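Local structure of glycosyl hydrolase family 2, TIM barrel domain protein (6DXU) at residues D[184-193]-D[333-344]; D[353-361]-D[625-633]. The protein probably hydrolyses beta-glucuronide conjugates in the human gut, as a bacterial beta-glucuronidase of glycoside hydrolase family 2. All coordinates share one frame; numbering follows the deposited sequence.

Contact 1: D[184-193]-D[333-344]; sequences FNIYGGLYRY and HEDHAGVAQAMT
Gln-341 lies flat against the ring of Tyr-191, its amide plane turned only 8° from that of the ring. Gln-341 CG sits over the face, 3.8 Å from the Tyr-191 ring centroid, and OE1 of the same glutamine lies above the rim, 3.3 Å from Tyr-191 CE1. The glutamine reaches this place with CG anti to its backbone N (chi1 -171°) and the chain extended beyond. Both ends of the amide are then held: OE1 accepts from a water that also takes the N-H of Tyr-187, and Gln-341 NE2 donates to Glu-334 OE2 at 2.8 Å. Glu-334 OE2 also receives Arg-192 NE at 2.9 Å, on its syn lone pair and in the guanidinium plane, although the guanidinium and carboxylate planes are steeply inclined; Arg-192 NH2 adds a weak second bond. In a modular family 2 enzyme this is where two domains meet: the 184-193 loop belongs to the sugar-binding domain, and 333-344 follows a barrel strand of the TIM domain. The barrel side extends the charged network, since Glu-334 OE1 also accepts from Ser-371 N and Arg-192 NH2 donates to Gln-369 O. Tyr-187 stands between Asn-185 CB on one face and Ala-340 CB on the other, the latter 3.9 Å from the ring centroid in a CH-pi contact. Tyr-187 OH donates to Asp-335 OD1 at 2.6 Å, meeting the oxygen from above the carboxylate plane, while Arg-617 pairs with Asp-335 OD2. At the far end His-333 CE1 comes over one face of Phe-184, 3.4 Å from CG, the two ring planes inclined at 36°.

Contact 2: D[353-361]-D[625-633]; sequences RMMKDMGVN and YYVFQSYWT
A Schellman motif closes the helix that follows the first strand of the TIM barrel, and the last turn it shapes packs against helix 623-632, the two short segments running at 52° with their axes 10.6 Å apart. Met-358, just before the motif's glycine, fills the gap between them. With CG anti to the backbone N (chi1 -159°), its side chain crosses the Tyr-625 ring: CG stands over the face, 3.9 Å from the centroid, and SD approaches obliquely, 3.3 Å from Tyr-625 CD2, a Met-aromatic contact. CE carries on to Phe-628, whose side chain also touches Ile-572 and Leu-576 of helix 565-579. Tyr-625 has a second role at its edge, where OH donates to Met-354 O at 2.7 Å, in the carbonyl plane and on a lone pair. A phenylalanine in its place would probably leave Met-354 O without this side-chain donor and the ring without the bond that fixes its edge. One turn on, Gln-629 NE2 donates to Asp-357 O at 2.9 Å, nearly straight at 168° but from above the carbonyl plane. Two carbonyls near the C-terminal end of this helix thus each receive a side-chain donor from helix 623-632. Gly-359, at positive phi, turns its CA to the 625-633 segment where a side chain would collide with Trp-632 CB; Met-358 O is buried here without a hydrogen-bonding partner. A water donates to both Gly-359 O and Trp-632 O, joining the two segments. Against the glycine itself lies the methyl of Thr-633, its CG2 tightly packed 3.5 Å from Gly-359 CA.

How the contacts relate
The two contacts flank one barrel helix: residues 333-344 lead into helix 345-357, and contact 2 lies at its other end. Their centres are 25 Å apart and they do not touch. Contact 1 is the more deeply buried, a meeting of loops from two domains with its centre about 10 Å from that of the folded chain, where hydrogen bonds, a salt bridge and an amide laid on a ring take the place of regular secondary structure. Contact 2 is only partly buried and joins two helices; sulfur and aromatic groups fill its interior, and its direct polar links run from side chains to backbone carbonyls, with no charged pair across it.

Contact 1: D[184-193]-D[333-344]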
loop_
_atom_site.group_PDB
_atom_site.type_symbol
_atom_site.label_atom_id
_atom_site.label_comp_id
_atom_site.label_asym_id
_atom_site.label_seq_id
_atom_site.Cartn_x
_atom_site.Cartn_y
_atom_site.Cartn_z
ATOM N N PHE D 184 7.438 -10.930 -32.415
ATOM C CA PHE D 184 7.323 -9.546 -32.865
ATOM C C PHE D 184 7.808 -8.654 -31.734
ATOM O O PHE D 184 7.871 -9.076 -30.578
ATOM C CB PHE D 184 5.888 -9.175 -33.298
ATOM C CG PHE D 184 4.844 -9.251 -32.191
ATOM C CD1 PHE D 184 4.176 -10.440 -31.928
ATOM C CD2 PHE D 184 4.513 -8.126 -31.446
ATOM C CE1 PHE D 184 3.213 -10.509 -30.932
ATOM C CE2 PHE D 184 3.549 -8.189 -30.428
ATOM C CZ PHE D 184 2.905 -9.385 -30.175
ATOM N N ASN D 185 8.172 -7.424 -32.082
ATOM C CA ASN D 185 8.649 -6.476 -31.086
ATOM C C ASN D 185 7.496 -5.936 -30.264
ATOM O O ASN D 185 6.461 -5.538 -30.812
ATOM C CB ASN D 185 9.363 -5.304 -31.748
ATOM C CG ASN D 185 10.605 -5.733 -32.480
ATOM O OD1 ASN D 185 11.538 -6.238 -31.878
ATOM N ND2 ASN D 185 10.619 -5.535 -33.781
ATOM N N ILE D 186 7.706 -5.884 -28.950
ATOM C CA ILE D 186 6.764 -5.244 -28.030
ATOM C C ILE D 186 7.225 -3.797 -27.924
ATOM O O ILE D 186 8.038 -3.423 -27.068
ATOM C CB ILE D 186 6.716 -5.953 -26.683
ATOM C CG1 ILE D 186 6.413 -7.435 -26.920
ATOM C CG2 ILE D 186 5.626 -5.329 -25.789
ATOM C CD1 ILE D 186 6.433 -8.259 -25.641
ATOM N N TYR D 187 6.715 -2.982 -28.824
ATOM C CA TYR D 187 7.275 -1.666 -29.083
ATOM C C TYR D 187 6.905 -0.677 -27.985
ATOM O O TYR D 187 5.941 -0.866 -27.234
ATOM C CB TYR D 187 6.770 -1.152 -30.423
ATOM C CG TYR D 187 7.513 -1.658 -31.632
ATOM C CD1 TYR D 187 8.914 -1.632 -31.681
ATOM C CD2 TYR D 187 6.817 -2.084 -32.769
ATOM C CE1 TYR D 187 9.601 -2.057 -32.829
ATOM C CE2 TYR D 187 7.499 -2.504 -33.933
ATOM C CZ TYR D 187 8.879 -2.486 -33.946
ATOM O OH TYR D 187 9.556 -2.894 -35.070
ATOM N N GLY D 188 7.668 0.409 -27.910
ATOM C CA GLY D 188 7.429 1.447 -26.925
ATOM C C GLY D 188 7.205 2.790 -27.588
ATOM O O GLY D 188 7.743 3.057 -28.668
ATOM N N GLY D 189 6.383 3.622 -26.951
ATOM C CA GLY D 189 6.267 5.026 -27.295
ATOM C C GLY D 189 4.886 5.412 -27.798
ATOM O O GLY D 189 3.952 4.611 -27.845
ATOM N N LEU D 190 4.782 6.686 -28.187
ATOM C CA LEU D 190 3.533 7.272 -28.682
ATOM C C LEU D 190 3.406 6.970 -30.175
ATOM O O LEU D 190 3.455 7.849 -31.042
ATOM C CB LEU D 190 3.503 8.773 -28.399
ATOM C CG LEU D 190 3.352 9.169 -26.916
ATOM C CD1 LEU D 190 3.484 10.695 -26.694
ATOM C CD2 LEU D 190 2.030 8.669 -26.345
ATOM N N TYR D 191 3.248 5.677 -30.472
ATOM C CA TYR D 191 3.406 5.212 -31.843
ATOM C C TYR D 191 2.108 5.210 -32.648
ATOM O O TYR D 191 2.142 4.886 -33.842
ATOM C CB TYR D 191 4.051 3.821 -31.876
ATOM C CG TYR D 191 3.506 2.768 -30.921
ATOM C CD1 TYR D 191 4.373 1.991 -30.147
ATOM C CD2 TYR D 191 2.149 2.476 -30.868
ATOM C CE1 TYR D 191 3.883 0.977 -29.307
ATOM C CE2 TYR D 191 1.647 1.482 -30.031
ATOM C CZ TYR D 191 2.515 0.732 -29.258
ATOM O OH TYR D 191 2.013 -0.257 -28.436
ATOM N N ARG D 192 0.977 5.575 -32.046
ATOM C CA ARG D 192 -0.221 5.916 -32.800
ATOM C C ARG D 192 -0.608 7.334 -32.415
ATOM O O ARG D 192 -0.186 7.837 -31.374
ATOM C CB ARG D 192 -1.400 4.971 -32.509
ATOM C CG ARG D 192 -1.164 3.522 -32.898
ATOM C CD ARG D 192 -2.475 2.748 -32.769
ATOM N NE ARG D 192 -2.244 1.304 -32.790
ATOM C CZ ARG D 192 -2.993 0.424 -32.139
ATOM N NH1 ARG D 192 -4.017 0.843 -31.405
ATOM N NH2 ARG D 192 -2.709 -0.868 -32.220
ATOM N N TYR D 193 -1.410 7.970 -33.266
ATOM C CA TYR D 193 -1.757 9.372 -33.076
ATOM C C TYR D 193 -2.290 9.642 -31.683
ATOM O O TYR D 193 -3.105 8.886 -31.144
ATOM C CB TYR D 193 -2.815 9.815 -34.081
ATOM C CG TYR D 193 -2.302 9.896 -35.496
ATOM C CD1 TYR D 193 -1.262 10.765 -35.833
ATOM C CD2 TYR D 193 -2.831 9.087 -36.487
ATOM C CE1 TYR D 193 -0.781 10.833 -37.134
ATOM C CE2 TYR D 193 -2.353 9.157 -37.806
ATOM C CZ TYR D 193 -1.338 10.027 -38.113
ATOM O OH TYR D 193 -0.855 10.097 -39.410
ATOM N N HIS D 333 1.343 -6.753 -39.289
ATOM C CA HIS D 333 1.795 -6.111 -38.065
ATOM C C HIS D 333 1.837 -4.599 -38.274
ATOM O O HIS D 333 2.000 -4.110 -39.401
ATOM C CB HIS D 333 3.182 -6.624 -37.656
ATOM C CG HIS D 333 3.144 -7.812 -36.743
ATOM N ND1 HIS D 333 2.616 -7.755 -35.470
ATOM C CD2 HIS D 333 3.581 -9.082 -36.914
ATOM C CE1 HIS D 333 2.729 -8.941 -34.897
ATOM N NE2 HIS D 333 3.310 -9.765 -35.753
ATOM N N GLU D 334 1.661 -3.856 -37.186
ATOM C CA GLU D 334 1.878 -2.412 -37.219
ATOM C C GLU D 334 3.373 -2.194 -37.089
ATOM O O GLU D 334 3.919 -2.090 -35.986
ATOM C CB GLU D 334 1.109 -1.700 -36.115
ATOM C CG GLU D 334 -0.384 -1.771 -36.280
ATOM C CD GLU D 334 -1.119 -0.857 -35.308
ATOM O OE1 GLU D 334 -2.318 -0.621 -35.519
ATOM O OE2 GLU D 334 -0.488 -0.333 -34.367
ATOM N N ASP D 335 4.043 -2.147 -38.234
ATOM C CA ASP D 335 5.497 -2.047 -38.295
ATOM C C ASP D 335 5.866 -1.618 -39.703
ATOM O O ASP D 335 5.248 -2.083 -40.663
ATOM C CB ASP D 335 6.151 -3.390 -37.948
ATOM C CG ASP D 335 7.667 -3.335 -37.971
ATOM O OD1 ASP D 335 8.242 -2.472 -37.274
ATOM O OD2 ASP D 335 8.285 -4.192 -38.645
ATOM N N HIS D 336 6.837 -0.704 -39.826
ATOM C CA HIS D 336 7.220 -0.216 -41.148
ATOM C C HIS D 336 8.661 0.288 -41.145
ATOM O O HIS D 336 9.213 0.674 -40.107
ATOM C CB HIS D 336 6.279 0.895 -41.637
ATOM C CG HIS D 336 6.426 1.204 -43.099
ATOM N ND1 HIS D 336 5.906 0.391 -44.082
ATOM C CD2 HIS D 336 7.052 2.219 -43.743
ATOM C CE1 HIS D 336 6.200 0.893 -45.272
ATOM N NE2 HIS D 336 6.896 2.003 -45.095
ATOM N N ALA D 337 9.274 0.258 -42.324
ATOM C CA ALA D 337 10.650 0.703 -42.471
ATOM C C ALA D 337 10.815 2.131 -41.959
ATOM O O ALA D 337 10.003 3.013 -42.256
ATOM C CB ALA D 337 11.065 0.616 -43.949
ATOM N N GLY D 338 11.857 2.343 -41.163
ATOM C CA GLY D 338 12.216 3.659 -40.688
ATOM C C GLY D 338 11.464 4.165 -39.470
ATOM O O GLY D 338 11.948 5.093 -38.816
ATOM N N VAL D 339 10.309 3.587 -39.131
ATOM C CA VAL D 339 9.432 4.166 -38.116
ATOM C C VAL D 339 8.939 3.139 -37.102
ATOM O O VAL D 339 8.299 3.510 -36.114
ATOM C CB VAL D 339 8.224 4.860 -38.781
ATOM C CG1 VAL D 339 8.680 5.967 -39.703
ATOM C CG2 VAL D 339 7.356 3.844 -39.516
ATOM N N ALA D 340 9.219 1.854 -37.329
ATOM C CA ALA D 340 8.717 0.773 -36.451
ATOM C C ALA D 340 7.199 0.911 -36.381
ATOM O O ALA D 340 6.546 1.045 -37.431
ATOM C CB ALA D 340 9.435 0.802 -35.091
ATOM N N GLN D 341 6.589 0.928 -35.187
ATOM C CA GLN D 341 5.131 0.934 -35.113
ATOM C C GLN D 341 4.518 2.280 -35.503
ATOM O O GLN D 341 3.306 2.342 -35.740
ATOM C CB GLN D 341 4.664 0.530 -33.698
ATOM C CG GLN D 341 3.138 0.294 -33.629
ATOM C CD GLN D 341 2.746 -0.710 -32.560
ATOM O OE1 GLN D 341 3.592 -1.211 -31.814
ATOM N NE2 GLN D 341 1.455 -1.007 -32.479
ATOM N N ALA D 342 5.315 3.348 -35.612
ATOM C CA ALA D 342 4.790 4.707 -35.806
ATOM C C ALA D 342 4.427 5.008 -37.272
ATOM O O ALA D 342 4.943 5.936 -37.901
ATOM C CB ALA D 342 5.810 5.711 -35.283
ATOM N N MET D 343 3.484 4.235 -37.805
ATOM C CA MET D 343 3.002 4.476 -39.171
ATOM C C MET D 343 2.015 5.636 -39.212
ATOM O O MET D 343 1.209 5.818 -38.294
ATOM C CB MET D 343 2.340 3.223 -39.733
ATOM C CG MET D 343 3.309 2.052 -39.864
ATOM S SD MET D 343 2.554 0.596 -40.615
ATOM C CE MET D 343 2.326 1.160 -42.309
ATOM N N THR D 344 2.072 6.418 -40.289
ATOM C CA THR D 344 1.143 7.515 -40.484
ATOM C C THR D 344 -0.112 7.023 -41.205
ATOM O O THR D 344 -0.152 5.928 -41.765
ATOM C CB THR D 344 1.775 8.635 -41.300
ATOM O OG1 THR D 344 2.045 8.146 -42.620
ATOM C CG2 THR D 344 3.063 9.141 -40.624
HETATM O O HOH W 1 4.261 -3.674 -30.680
HETATM O O HOH W 2 0.579 4.487 -36.046
#

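Contact 2: D[353-361]-D[625-633]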
loop_
_atom_site.group_PDB
_atom_site.type_symbol
_atom_site.label_atom_id
_atom_site.label_comp_id
_atom_site.label_asym_id
_atom_site.label_seq_id
_atom_site.Cartn_x
_atom_site.Cartn_y
_atom_site.Cartn_z
ATOM N N ARG D 353 -4.490 -0.348 -49.461
ATOM C CA ARG D 353 -4.782 -0.323 -50.891
ATOM C C ARG D 353 -3.979 -1.386 -51.644
ATOM O O ARG D 353 -4.509 -2.045 -52.549
ATOM C CB ARG D 353 -4.504 1.076 -51.442
ATOM C CG ARG D 353 -4.554 1.168 -52.975
ATOM C CD ARG D 353 -5.973 1.483 -53.411
ATOM N NE ARG D 353 -6.660 0.282 -53.864
ATOM C CZ ARG D 353 -7.980 0.144 -53.902
ATOM N NH1 ARG D 353 -8.512 -0.989 -54.344
ATOM N NH2 ARG D 353 -8.766 1.126 -53.480
ATOM N N MET D 354 -2.694 -1.559 -51.292
ATOM C CA MET D 354 -1.880 -2.616 -51.893
ATOM C C MET D 354 -2.474 -3.998 -51.645
ATOM O O MET D 354 -2.448 -4.861 -52.534
ATOM C CB MET D 354 -0.452 -2.584 -51.337
ATOM C CG MET D 354 0.501 -1.579 -51.946
ATOM S SD MET D 354 2.162 -1.877 -51.263
ATOM C CE MET D 354 2.619 -3.383 -52.093
ATOM N N MET D 355 -2.964 -4.245 -50.428
ATOM C CA MET D 355 -3.611 -5.521 -50.131
ATOM C C MET D 355 -4.834 -5.738 -51.001
ATOM O O MET D 355 -5.013 -6.813 -51.584
ATOM C CB MET D 355 -4.050 -5.584 -48.662
ATOM C CG MET D 355 -2.966 -5.744 -47.688
ATOM S SD MET D 355 -3.760 -6.016 -46.091
ATOM C CE MET D 355 -2.297 -5.798 -45.076
ATOM N N LYS D 356 -5.729 -4.747 -51.043
ATOM C CA LYS D 356 -6.948 -4.877 -51.838
ATOM C C LYS D 356 -6.623 -5.129 -53.311
ATOM O O LYS D 356 -7.205 -6.020 -53.945
ATOM C CB LYS D 356 -7.800 -3.617 -51.668
ATOM C CG LYS D 356 -9.097 -3.625 -52.445
ATOM C CD LYS D 356 -10.052 -4.658 -51.904
ATOM C CE LYS D 356 -11.270 -4.737 -52.823
ATOM N NZ LYS D 356 -12.371 -5.488 -52.207
ATOM N N ASP D 357 -5.647 -4.396 -53.850
ATOM C CA ASP D 357 -5.216 -4.596 -55.231
ATOM C C ASP D 357 -4.605 -5.973 -55.448
ATOM O O ASP D 357 -4.463 -6.402 -56.599
ATOM C CB ASP D 357 -4.204 -3.521 -55.629
ATOM C CG ASP D 357 -4.840 -2.159 -55.804
ATOM O OD1 ASP D 357 -6.087 -2.078 -55.828
ATOM O OD2 ASP D 357 -4.088 -1.167 -55.903
ATOM N N MET D 358 -4.229 -6.670 -54.382
ATOM C CA MET D 358 -3.736 -8.031 -54.511
ATOM C C MET D 358 -4.853 -9.058 -54.498
ATOM O O MET D 358 -4.585 -10.241 -54.734
ATOM C CB MET D 358 -2.738 -8.350 -53.388
ATOM C CG MET D 358 -1.794 -9.514 -53.683
ATOM S SD MET D 358 -0.642 -9.883 -52.331
ATOM C CE MET D 358 -1.736 -10.559 -51.061
ATOM N N GLY D 359 -6.087 -8.638 -54.220
ATOM C CA GLY D 359 -7.217 -9.544 -54.137
ATOM C C GLY D 359 -7.592 -9.998 -52.744
ATOM O O GLY D 359 -8.471 -10.861 -52.611
ATOM N N VAL D 360 -6.959 -9.448 -51.699
ATOM C CA VAL D 360 -7.285 -9.848 -50.333
ATOM C C VAL D 360 -8.741 -9.522 -50.027
ATOM O O VAL D 360 -9.228 -8.425 -50.335
ATOM C CB VAL D 360 -6.335 -9.139 -49.350
ATOM C CG1 VAL D 360 -6.788 -9.327 -47.884
ATOM C CG2 VAL D 360 -4.901 -9.630 -49.550
ATOM N N ASN D 361 -9.446 -10.462 -49.389
ATOM C CA ASN D 361 -10.771 -10.155 -48.846
ATOM C C ASN D 361 -10.885 -10.466 -47.355
ATOM O O ASN D 361 -11.994 -10.389 -46.799
ATOM C CB ASN D 361 -11.891 -10.872 -49.627
ATOM C CG ASN D 361 -11.858 -12.400 -49.478
ATOM O OD1 ASN D 361 -11.303 -12.944 -48.525
ATOM N ND2 ASN D 361 -12.455 -13.097 -50.447
ATOM N N TYR D 625 4.013 -11.252 -54.460
ATOM C CA TYR D 625 2.808 -10.430 -54.515
ATOM C C TYR D 625 2.013 -10.717 -55.779
ATOM O O TYR D 625 0.778 -10.812 -55.742
ATOM C CB TYR D 625 3.197 -8.952 -54.445
ATOM C CG TYR D 625 2.048 -7.959 -54.551
ATOM C CD1 TYR D 625 1.623 -7.489 -55.781
ATOM C CD2 TYR D 625 1.409 -7.476 -53.409
ATOM C CE1 TYR D 625 0.586 -6.577 -55.882
ATOM C CE2 TYR D 625 0.379 -6.561 -53.491
ATOM C CZ TYR D 625 -0.032 -6.119 -54.736
ATOM O OH TYR D 625 -1.051 -5.210 -54.840
ATOM N N TYR D 626 2.707 -10.889 -56.903
ATOM C CA TYR D 626 2.020 -11.087 -58.177
ATOM C C TYR D 626 1.427 -12.478 -58.299
ATOM O O TYR D 626 0.484 -12.669 -59.082
ATOM C CB TYR D 626 2.994 -10.795 -59.318
ATOM C CG TYR D 626 3.506 -9.390 -59.185
ATOM C CD1 TYR D 626 2.734 -8.317 -59.610
ATOM C CD2 TYR D 626 4.704 -9.127 -58.550
ATOM C CE1 TYR D 626 3.178 -7.018 -59.452
ATOM C CE2 TYR D 626 5.152 -7.841 -58.391
ATOM C CZ TYR D 626 4.389 -6.795 -58.839
ATOM O OH TYR D 626 4.844 -5.509 -58.675
ATOM N N VAL D 627 1.931 -13.440 -57.524
ATOM C CA VAL D 627 1.313 -14.760 -57.519
ATOM C C VAL D 627 -0.108 -14.658 -56.974
ATOM O O VAL D 627 -1.074 -15.068 -57.627
ATOM C CB VAL D 627 2.163 -15.753 -56.709
ATOM C CG1 VAL D 627 1.548 -17.162 -56.800
ATOM C CG2 VAL D 627 3.620 -15.738 -57.158
ATOM N N PHE D 628 -0.253 -14.074 -55.778
ATOM C CA PHE D 628 -1.580 -13.836 -55.211
ATOM C C PHE D 628 -2.449 -13.028 -56.166
ATOM O O PHE D 628 -3.599 -13.387 -56.432
ATOM C CB PHE D 628 -1.453 -13.109 -53.868
ATOM C CG PHE D 628 -1.118 -14.009 -52.707
ATOM C CD1 PHE D 628 -2.085 -14.842 -52.154
ATOM C CD2 PHE D 628 0.150 -14.011 -52.149
ATOM C CE1 PHE D 628 -1.778 -15.666 -51.077
ATOM C CE2 PHE D 628 0.456 -14.831 -51.076
ATOM C CZ PHE D 628 -0.504 -15.659 -50.539
ATOM N N GLN D 629 -1.910 -11.932 -56.704
ATOM C CA GLN D 629 -2.721 -11.061 -57.546
ATOM C C GLN D 629 -3.229 -11.804 -58.775
ATOM O O GLN D 629 -4.373 -11.598 -59.206
ATOM C CB GLN D 629 -1.915 -9.830 -57.955
ATOM C CG GLN D 629 -2.717 -8.746 -58.633
ATOM C CD GLN D 629 -1.866 -7.538 -58.948
ATOM O OE1 GLN D 629 -0.848 -7.649 -59.628
ATOM N NE2 GLN D 629 -2.273 -6.376 -58.452
ATOM N N SER D 630 -2.410 -12.711 -59.322
ATOM C CA SER D 630 -2.796 -13.423 -60.542
ATOM C C SER D 630 -3.931 -14.410 -60.295
ATOM O O SER D 630 -4.718 -14.705 -61.213
ATOM C CB SER D 630 -1.586 -14.156 -61.126
ATOM O OG SER D 630 -1.200 -15.254 -60.314
ATOM N N TYR D 631 -4.031 -14.925 -59.073
ATOM C CA TYR D 631 -5.075 -15.862 -58.689
ATOM C C TYR D 631 -6.324 -15.185 -58.151
ATOM O O TYR D 631 -7.409 -15.761 -58.247
ATOM C CB TYR D 631 -4.554 -16.819 -57.621
ATOM C CG TYR D 631 -3.857 -18.064 -58.121
ATOM C CD1 TYR D 631 -2.474 -18.107 -58.228
ATOM C CD2 TYR D 631 -4.577 -19.214 -58.418
ATOM C CE1 TYR D 631 -1.825 -19.252 -58.634
ATOM C CE2 TYR D 631 -3.946 -20.357 -58.839
ATOM C CZ TYR D 631 -2.563 -20.370 -58.944
ATOM O OH TYR D 631 -1.918 -21.507 -59.352
ATOM N N TRP D 632 -6.200 -13.985 -57.579
ATOM C CA TRP D 632 -7.236 -13.429 -56.718
ATOM C C TRP D 632 -7.945 -12.201 -57.282
ATOM O O TRP D 632 -8.880 -11.704 -56.646
ATOM C CB TRP D 632 -6.629 -13.081 -55.344
ATOM C CG TRP D 632 -6.424 -14.274 -54.438
ATOM C CD1 TRP D 632 -6.685 -15.587 -54.726
ATOM C CD2 TRP D 632 -5.926 -14.254 -53.088
ATOM N NE1 TRP D 632 -6.389 -16.379 -53.638
ATOM C CE2 TRP D 632 -5.918 -15.588 -52.622
ATOM C CE3 TRP D 632 -5.491 -13.239 -52.231
ATOM C CZ2 TRP D 632 -5.498 -15.935 -51.322
ATOM C CZ3 TRP D 632 -5.071 -13.583 -50.940
ATOM C CH2 TRP D 632 -5.072 -14.920 -50.506
ATOM N N THR D 633 -7.543 -11.692 -58.445
ATOM C CA THR D 633 -8.133 -10.470 -58.975
ATOM C C THR D 633 -8.601 -10.694 -60.406
ATOM O O THR D 633 -8.138 -11.607 -61.097
ATOM C CB THR D 633 -7.153 -9.292 -58.950
ATOM O OG1 THR D 633 -6.043 -9.575 -59.814
ATOM C CG2 THR D 633 -6.635 -9.045 -57.521
HETATM O O HOH W 3 -10.659 -11.425 -54.076
#